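Local coordinates for protein agmatine ureohydrolase (Thermoplasma volcanium GSS1, PDB 3PZL) that probably hydrolyses agmatine to putrescine and urea, as an arginase-family agmatinase that binds two manganese ions per subunit, at residues Ile226-Asp231 and Val266-Val271; Gly121-Ile126 and Ile270-Pro275. All coordinates share one frame; numbering follows the deposited sequence.

Contact 1: residues Ile226-Asp231 and Val266-Val271; sequences ISVDMD and VGFDIV. With MN (manganese (II) ion), chain G; MN (manganese (II) ion), chain F.
Ile226 and Phe268 lie side by side as one of four parallel pairs at the heart of the eight-stranded sheet of the arginase fold. Strands 226-229 and 267-271 run 6° from parallel, the two strands of a beta-alpha-beta unit whose helix is 251-261. On one face, the edge of the Phe268 ring fits into the hollow beside Ile226 CB and Val228 CG2: CE1 lies 3.5 Å from Val228 CG2, and CD1 meets Ile226 CB. With CG anti to the backbone N (chi1 -174°), the ring leans toward strand 226-229; helix 251-261 touches it and Phe293 stacks with it. Farther along, Ile270 CG2 rests 3.6 Å from the selenium of Met230, a selenomethionine whose side chain points the same way. On the Ser227 face, Val271 CG2 settles against Val228 O and near Asp229 CA, and Ser227 OG donates to the syn lone pair of Asp269 OD1 at 2.6 Å; Tyr225 and Thr127 hold OD2. Replacing Asp269 by an alanine is likely to leave Ser227 OG, Tyr225 OH and Thr127 OG1 without this shared acceptor group, and the serine hydroxyl less firmly held. Backbone bonds continue past the strand end, where Met230 N reaches Val271 O at 2.8 Å as the chain enters the 3-10 segment 230-231. Both aspartates of the DxD pair reach the metals there: Asp229 OD2 bridges them, 2.5 Å from the chain G manganese and 2.1 Å from that of chain F.

Contact 2: residues Gly121-Ile126 and Ile270-Pro275; sequences GGEHSI and IVEFSP. With MN (manganese (II) ion), chain F.
Gly121 and Ile270 are joined where two neighbouring parallel strands of the arginase fold run out into the loops of its metal site. The backbone bonds come first: Gly121 N donates to Ile270 O at 3.1 Å, and beyond the strand ends Glu272 N donates to Gly122 O at 2.7 Å. Together they hold the loop 121-126 to the chain leaving strand 265-271. Among the polar side chains, Glu272 folds back through a bend at chi2 (-75°), which brings OE2 beside His124 N in a modelled hydrogen bond, although the position of that oxygen is less certain. Glu123 is directed to other partners, its OE2 to Ser48 and its OE1 to the hydroxyl of Ser125. The apolar contacts centre on Val271. Its CG2 sits over one face of the His124 imidazole, 3.9 Å from the ring centroid and 28° off the normal, a CH-pi contact, while CG1 meets Ile126 CD1 at 3.9 Å. The CB of the same valine lies against Gly122 O, the carbonyl oxygen that also accepts from Glu272 N, and thus side chain and backbone of 271-272 close on one point of the loop. Metal coordination completes the set. His124 NE2 is hydrogen-bonded to Ser227 OG, and its ND1 binds the chain F manganese at 2.4 Å.

Overall arrangement
Contacts 1 and 2 have centres 9 Å apart and meet on strand 265-271, sharing Ile270 and Val271. This strand lies between 116-121 and 223-229 in the sheet, so contact 1 joins it to one neighbour and contact 2 to the loop leaving the other. Along the chain, 121-126 comes first, then 226-231, and both meet the chain at the last strand or just beyond it. The centre of contact 1 is about 1 Å from the centre of the chain and that of contact 2 about 8 Å, toward the C-terminal strand ends. There they supply His124, Asp229 and Asp231 to the manganese pair, completed by Asp144, His146 and Asp148, with a probable Ser227 OG to His124 NE2 hydrogen bond (3.2 Å) linking the contacts.

Contact 1: residues Ile226-Asp231 and Val266-Val271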
ATOM      1  N   ILE B 226      25.273   4.424 -23.147  1.00 52.31           N
ATOM      2  CA  ILE B 226      23.822   4.556 -23.042  1.00 50.91           C
ATOM      3  C   ILE B 226      23.406   4.773 -21.609  1.00 50.89           C
ATOM      4  O   ILE B 226      23.651   3.938 -20.745  1.00 51.02           O
ATOM      5  CB  ILE B 226      23.070   3.333 -23.579  1.00 50.08           C
ATOM      6  CG1 ILE B 226      23.636   2.903 -24.928  1.00 48.75           C
ATOM      7  CG2 ILE B 226      21.582   3.657 -23.678  1.00 47.86           C
ATOM      8  CD1 ILE B 226      22.982   1.701 -25.523  1.00 46.71           C
ATOM      9  N   SER B 227      22.764   5.902 -21.364  1.00 50.93           N
ATOM     10  CA  SER B 227      22.262   6.217 -20.035  1.00 50.69           C
ATOM     11  C   SER B 227      20.726   6.334 -20.026  1.00 50.23           C
ATOM     12  O   SER B 227      20.151   7.213 -20.703  1.00 50.50           O
ATOM     13  CB  SER B 227      22.881   7.499 -19.542  1.00 50.38           C
ATOM     14  OG  SER B 227      22.594   7.614 -18.179  1.00 52.57           O
ATOM     15  N   VAL B 228      20.067   5.438 -19.284  1.00 48.87           N
ATOM     16  CA  VAL B 228      18.615   5.399 -19.258  1.00 47.75           C
ATOM     17  C   VAL B 228      18.028   5.956 -17.948  1.00 48.70           C
ATOM     18  O   VAL B 228      18.093   5.312 -16.879  1.00 48.56           O
ATOM     19  CB  VAL B 228      18.104   4.011 -19.489  1.00 46.62           C
ATOM     20  CG1 VAL B 228      16.645   4.049 -19.671  1.00 46.22           C
ATOM     21  CG2 VAL B 228      18.705   3.433 -20.697  1.00 45.56           C
ATOM     22  N   ASP B 229      17.480   7.176 -18.036  1.00 49.03           N
ATOM     23  CA  ASP B 229      16.783   7.811 -16.927  1.00 48.35           C
ATOM     24  C   ASP B 229      15.376   7.257 -17.012  1.00 48.15           C
ATOM     25  O   ASP B 229      14.628   7.504 -17.958  1.00 47.52           O
ATOM     26  CB  ASP B 229      16.768   9.314 -17.122  1.00 49.51           C
ATOM     27  CG  ASP B 229      16.254  10.080 -15.908  1.00 49.33           C
ATOM     28  OD1 ASP B 229      15.326   9.574 -15.241  1.00 51.96           O
ATOM     29  OD2 ASP B 229      16.768  11.202 -15.649  1.00 47.56           O
HETATM   30  N   MSE B 230      15.020   6.479 -16.014  1.00 48.25           N
HETATM   31  CA  MSE B 230      13.891   5.588 -16.129  1.00 48.27           C
HETATM   32  C   MSE B 230      12.583   6.335 -16.361  1.00 47.78           C
HETATM   33  O   MSE B 230      11.620   5.760 -16.869  1.00 47.13           O
HETATM   34  CB  MSE B 230      13.827   4.760 -14.878  1.00 48.12           C
HETATM   35  CG  MSE B 230      13.136   3.479 -15.033  1.00 53.52           C
HETATM   36 SE   MSE B 230      14.038   2.109 -16.134  1.00 67.54          SE
HETATM   37  CE  MSE B 230      12.567   0.794 -15.896  1.00 58.16           C
ATOM     38  N   ASP B 231      12.554   7.617 -15.992  1.00 47.92           N
ATOM     39  CA  ASP B 231      11.348   8.457 -16.156  1.00 47.88           C
ATOM     40  C   ASP B 231      11.102   8.952 -17.613  1.00 47.59           C
ATOM     41  O   ASP B 231      10.051   9.525 -17.916  1.00 48.15           O
ATOM     42  CB  ASP B 231      11.393   9.632 -15.186  1.00 47.98           C
ATOM     43  CG  ASP B 231      12.468  10.615 -15.528  1.00 52.53           C
ATOM     44  OD1 ASP B 231      13.327  10.328 -16.397  1.00 58.43           O
ATOM     45  OD2 ASP B 231      12.467  11.704 -14.951  1.00 57.17           O
ATOM     46  N   VAL B 266      29.928   1.044 -25.000  1.00 55.02           N
ATOM     47  CA  VAL B 266      31.077   0.797 -24.122  1.00 55.61           C
ATOM     48  C   VAL B 266      30.660   0.696 -22.669  1.00 54.97           C
ATOM     49  O   VAL B 266      31.390   0.157 -21.847  1.00 55.74           O
ATOM     50  CB  VAL B 266      32.188   1.863 -24.258  1.00 56.36           C
ATOM     51  CG1 VAL B 266      32.778   1.846 -25.696  1.00 56.79           C
ATOM     52  CG2 VAL B 266      31.678   3.252 -23.848  1.00 55.27           C
ATOM     53  N   GLY B 267      29.478   1.215 -22.372  1.00 54.26           N
ATOM     54  CA  GLY B 267      28.945   1.204 -21.017  1.00 53.33           C
ATOM     55  C   GLY B 267      27.455   1.471 -20.997  1.00 51.87           C
ATOM     56  O   GLY B 267      26.914   2.026 -21.944  1.00 52.23           O
ATOM     57  N   PHE B 268      26.809   1.102 -19.902  1.00 50.50           N
ATOM     58  CA  PHE B 268      25.376   1.211 -19.775  1.00 49.45           C
ATOM     59  C   PHE B 268      24.949   1.528 -18.338  1.00 49.04           C
ATOM     60  O   PHE B 268      25.600   1.112 -17.384  1.00 49.20           O
ATOM     61  CB  PHE B 268      24.773  -0.113 -20.230  1.00 49.04           C
ATOM     62  CG  PHE B 268      23.270  -0.123 -20.298  1.00 47.90           C
ATOM     63  CD1 PHE B 268      22.583   0.972 -20.758  1.00 46.54           C
ATOM     64  CD2 PHE B 268      22.546  -1.270 -19.947  1.00 48.32           C
ATOM     65  CE1 PHE B 268      21.188   0.960 -20.843  1.00 47.50           C
ATOM     66  CE2 PHE B 268      21.140  -1.298 -20.029  1.00 48.16           C
ATOM     67  CZ  PHE B 268      20.458  -0.176 -20.483  1.00 46.30           C
ATOM     68  N   ASP B 269      23.845   2.249 -18.179  1.00 48.56           N
ATOM     69  CA  ASP B 269      23.271   2.452 -16.855  1.00 48.46           C
ATOM     70  C   ASP B 269      21.764   2.647 -16.820  1.00 47.97           C
ATOM     71  O   ASP B 269      21.149   2.959 -17.848  1.00 48.55           O
ATOM     72  CB  ASP B 269      23.986   3.553 -16.084  1.00 49.20           C
ATOM     73  CG  ASP B 269      23.682   4.944 -16.589  1.00 50.69           C
ATOM     74  OD1 ASP B 269      22.571   5.228 -17.054  1.00 50.56           O
ATOM     75  OD2 ASP B 269      24.591   5.780 -16.491  1.00 53.38           O
ATOM     76  N   ILE B 270      21.179   2.420 -15.639  1.00 46.94           N
ATOM     77  CA  ILE B 270      19.729   2.535 -15.413  1.00 45.92           C
ATOM     78  C   ILE B 270      19.527   3.274 -14.100  1.00 45.56           C
ATOM     79  O   ILE B 270      20.126   2.898 -13.106  1.00 45.92           O
ATOM     80  CB  ILE B 270      19.017   1.142 -15.374  1.00 45.54           C
ATOM     81  CG1 ILE B 270      19.405   0.301 -16.602  1.00 45.83           C
ATOM     82  CG2 ILE B 270      17.486   1.291 -15.284  1.00 42.35           C
ATOM     83  CD1 ILE B 270      19.091  -1.180 -16.504  1.00 44.83           C
ATOM     84  N   VAL B 271      18.713   4.325 -14.099  1.00 44.71           N
ATOM     85  CA  VAL B 271      18.647   5.222 -12.964  1.00 44.34           C
ATOM     86  C   VAL B 271      17.296   5.890 -12.764  1.00 44.54           C
ATOM     87  O   VAL B 271      16.471   5.947 -13.652  1.00 44.96           O
ATOM     88  CB  VAL B 271      19.715   6.345 -13.067  1.00 44.78           C
ATOM     89  CG1 VAL B 271      21.112   5.768 -13.153  1.00 44.35           C
ATOM     90  CG2 VAL B 271      19.425   7.282 -14.263  1.00 44.76           C
TER
HETATM   91 MN    MN G 315      14.730  12.559 -15.757  1.00 63.35          MN
HETATM   92 MN    MN F 314      17.940  12.868 -15.214  1.00 56.27          MN

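Contact 2: residues Gly121-Ile126 and Ile270-Pro275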
ATOM      1  N   GLY B 121      21.910   2.382 -10.577  1.00 49.42           N
ATOM      2  CA  GLY B 121      21.995   3.450  -9.651  1.00 49.49           C
ATOM      3  C   GLY B 121      20.728   3.756  -8.918  1.00 49.02           C
ATOM      4  O   GLY B 121      19.770   3.001  -8.964  1.00 47.76           O
ATOM      5  N   GLY B 122      20.808   4.851  -8.173  1.00 49.45           N
ATOM      6  CA  GLY B 122      19.677   5.599  -7.756  1.00 50.98           C
ATOM      7  C   GLY B 122      19.617   6.755  -8.744  1.00 52.00           C
ATOM      8  O   GLY B 122      19.182   6.564  -9.906  1.00 52.01           O
ATOM      9  N   GLU B 123      20.070   7.935  -8.303  1.00 52.34           N
ATOM     10  CA  GLU B 123      19.964   9.177  -9.094  1.00 53.50           C
ATOM     11  C   GLU B 123      20.707   9.134 -10.404  1.00 53.61           C
ATOM     12  O   GLU B 123      21.508   8.226 -10.643  1.00 53.83           O
ATOM     13  CB  GLU B 123      20.539  10.361  -8.352  1.00 54.45           C
ATOM     14  CG  GLU B 123      19.776  10.792  -7.195  1.00 55.82           C
ATOM     15  CD  GLU B 123      20.387  11.991  -6.565  1.00 59.29           C
ATOM     16  OE1 GLU B 123      21.510  12.391  -6.964  1.00 57.83           O
ATOM     17  OE2 GLU B 123      19.730  12.536  -5.660  1.00 63.17           O
ATOM     18  N   HIS B 124      20.441  10.144 -11.228  1.00 53.41           N
ATOM     19  CA  HIS B 124      21.042  10.265 -12.551  1.00 54.27           C
ATOM     20  C   HIS B 124      22.412  10.920 -12.478  1.00 55.36           C
ATOM     21  O   HIS B 124      23.198  10.831 -13.415  1.00 56.41           O
ATOM     22  CB  HIS B 124      20.141  11.057 -13.505  1.00 53.31           C
ATOM     23  CG  HIS B 124      20.391  10.763 -14.944  1.00 51.93           C
ATOM     24  ND1 HIS B 124      19.556  11.233 -15.954  1.00 51.76           N
ATOM     25  CD2 HIS B 124      21.374  10.032 -15.544  1.00 48.78           C
ATOM     26  CE1 HIS B 124      20.034  10.820 -17.118  1.00 51.98           C
ATOM     27  NE2 HIS B 124      21.140  10.102 -16.897  1.00 49.88           N
ATOM     28  N   SER B 125      22.717  11.566 -11.367  1.00 55.63           N
ATOM     29  CA  SER B 125      23.959  12.294 -11.305  1.00 56.69           C
ATOM     30  C   SER B 125      25.158  11.371 -11.215  1.00 56.28           C
ATOM     31  O   SER B 125      26.275  11.819 -11.416  1.00 57.98           O
ATOM     32  CB  SER B 125      23.961  13.269 -10.146  1.00 57.28           C
ATOM     33  OG  SER B 125      23.747  12.574  -8.928  1.00 60.71           O
ATOM     34  N   ILE B 126      24.955  10.090 -10.944  1.00 54.64           N
ATOM     35  CA  ILE B 126      26.076   9.171 -10.979  1.00 53.89           C
ATOM     36  C   ILE B 126      26.674   9.015 -12.375  1.00 54.15           C
ATOM     37  O   ILE B 126      27.838   8.638 -12.508  1.00 54.81           O
ATOM     38  CB  ILE B 126      25.702   7.827 -10.424  1.00 53.35           C
ATOM     39  CG1 ILE B 126      24.575   7.187 -11.232  1.00 52.40           C
ATOM     40  CG2 ILE B 126      25.281   7.977  -8.976  1.00 54.69           C
ATOM     41  CD1 ILE B 126      24.246   5.765 -10.830  1.00 49.00           C
ATOM     42  N   ILE B 270      21.179   2.420 -15.639  1.00 46.94           N
ATOM     43  CA  ILE B 270      19.729   2.535 -15.413  1.00 45.92           C
ATOM     44  C   ILE B 270      19.527   3.274 -14.100  1.00 45.56           C
ATOM     45  O   ILE B 270      20.126   2.898 -13.106  1.00 45.92           O
ATOM     46  CB  ILE B 270      19.017   1.142 -15.374  1.00 45.54           C
ATOM     47  CG1 ILE B 270      19.405   0.301 -16.602  1.00 45.83           C
ATOM     48  CG2 ILE B 270      17.486   1.291 -15.284  1.00 42.35           C
ATOM     49  CD1 ILE B 270      19.091  -1.180 -16.504  1.00 44.83           C
ATOM     50  N   VAL B 271      18.713   4.325 -14.099  1.00 44.71           N
ATOM     51  CA  VAL B 271      18.647   5.222 -12.964  1.00 44.34           C
ATOM     52  C   VAL B 271      17.296   5.890 -12.764  1.00 44.54           C
ATOM     53  O   VAL B 271      16.471   5.947 -13.652  1.00 44.96           O
ATOM     54  CB  VAL B 271      19.715   6.345 -13.067  1.00 44.78           C
ATOM     55  CG1 VAL B 271      21.112   5.768 -13.153  1.00 44.35           C
ATOM     56  CG2 VAL B 271      19.425   7.282 -14.263  1.00 44.76           C
ATOM     57  N   GLU B 272      17.101   6.440 -11.583  1.00 45.60           N
ATOM     58  CA  GLU B 272      15.974   7.338 -11.279  1.00 46.17           C
ATOM     59  C   GLU B 272      14.621   6.659 -11.184  1.00 45.82           C
ATOM     60  O   GLU B 272      13.602   7.295 -11.515  1.00 46.40           O
ATOM     61  CB  GLU B 272      15.879   8.530 -12.243  1.00 44.85           C
ATOM     62  CG  GLU B 272      17.035   9.497 -12.185  1.00 48.00           C
ATOM     63  CD  GLU B 272      16.997  10.380 -10.955  1.00 52.45           C
ATOM     64  OE1 GLU B 272      15.888  10.516 -10.392  1.00 57.76           O
ATOM     65  OE2 GLU B 272      18.053  10.933 -10.533  1.00 52.27           O
ATOM     66  N   PHE B 273      14.592   5.403 -10.737  1.00 44.77           N
ATOM     67  CA  PHE B 273      13.312   4.843 -10.263  1.00 44.82           C
ATOM     68  C   PHE B 273      13.398   4.412  -8.799  1.00 44.64           C
ATOM     69  O   PHE B 273      14.487   4.219  -8.291  1.00 44.83           O
ATOM     70  CB  PHE B 273      12.763   3.735 -11.179  1.00 43.91           C
ATOM     71  CG  PHE B 273      13.236   2.367 -10.843  1.00 42.57           C
ATOM     72  CD1 PHE B 273      14.454   1.896 -11.328  1.00 42.45           C
ATOM     73  CD2 PHE B 273      12.440   1.523 -10.050  1.00 42.93           C
ATOM     74  CE1 PHE B 273      14.888   0.611 -11.015  1.00 41.63           C
ATOM     75  CE2 PHE B 273      12.838   0.252  -9.732  1.00 40.45           C
ATOM     76  CZ  PHE B 273      14.080  -0.207 -10.211  1.00 42.63           C
ATOM     77  N   SER B 274      12.250   4.302  -8.138  1.00 44.39           N
ATOM     78  CA  SER B 274      12.201   4.046  -6.729  1.00 45.13           C
ATOM     79  C   SER B 274      11.232   2.943  -6.367  1.00 45.16           C
ATOM     80  O   SER B 274      10.016   3.166  -6.396  1.00 44.28           O
ATOM     81  CB  SER B 274      11.778   5.291  -5.984  1.00 45.50           C
ATOM     82  OG  SER B 274      11.774   5.007  -4.574  1.00 49.04           O
ATOM     83  N   PRO B 275      11.768   1.762  -5.961  1.00 45.40           N
ATOM     84  CA  PRO B 275      10.994   0.511  -5.688  1.00 45.09           C
ATOM     85  C   PRO B 275       9.913   0.672  -4.614  1.00 46.09           C
ATOM     86  O   PRO B 275       9.000  -0.142  -4.571  1.00 47.38           O
ATOM     87  CB  PRO B 275      12.036  -0.473  -5.187  1.00 44.60           C
ATOM     88  CG  PRO B 275      13.378   0.230  -5.320  1.00 46.36           C
ATOM     89  CD  PRO B 275      13.170   1.686  -5.525  1.00 44.45           C
TER
HETATM   90 MN    MN F 314      17.940  12.868 -15.214  1.00 56.27          MN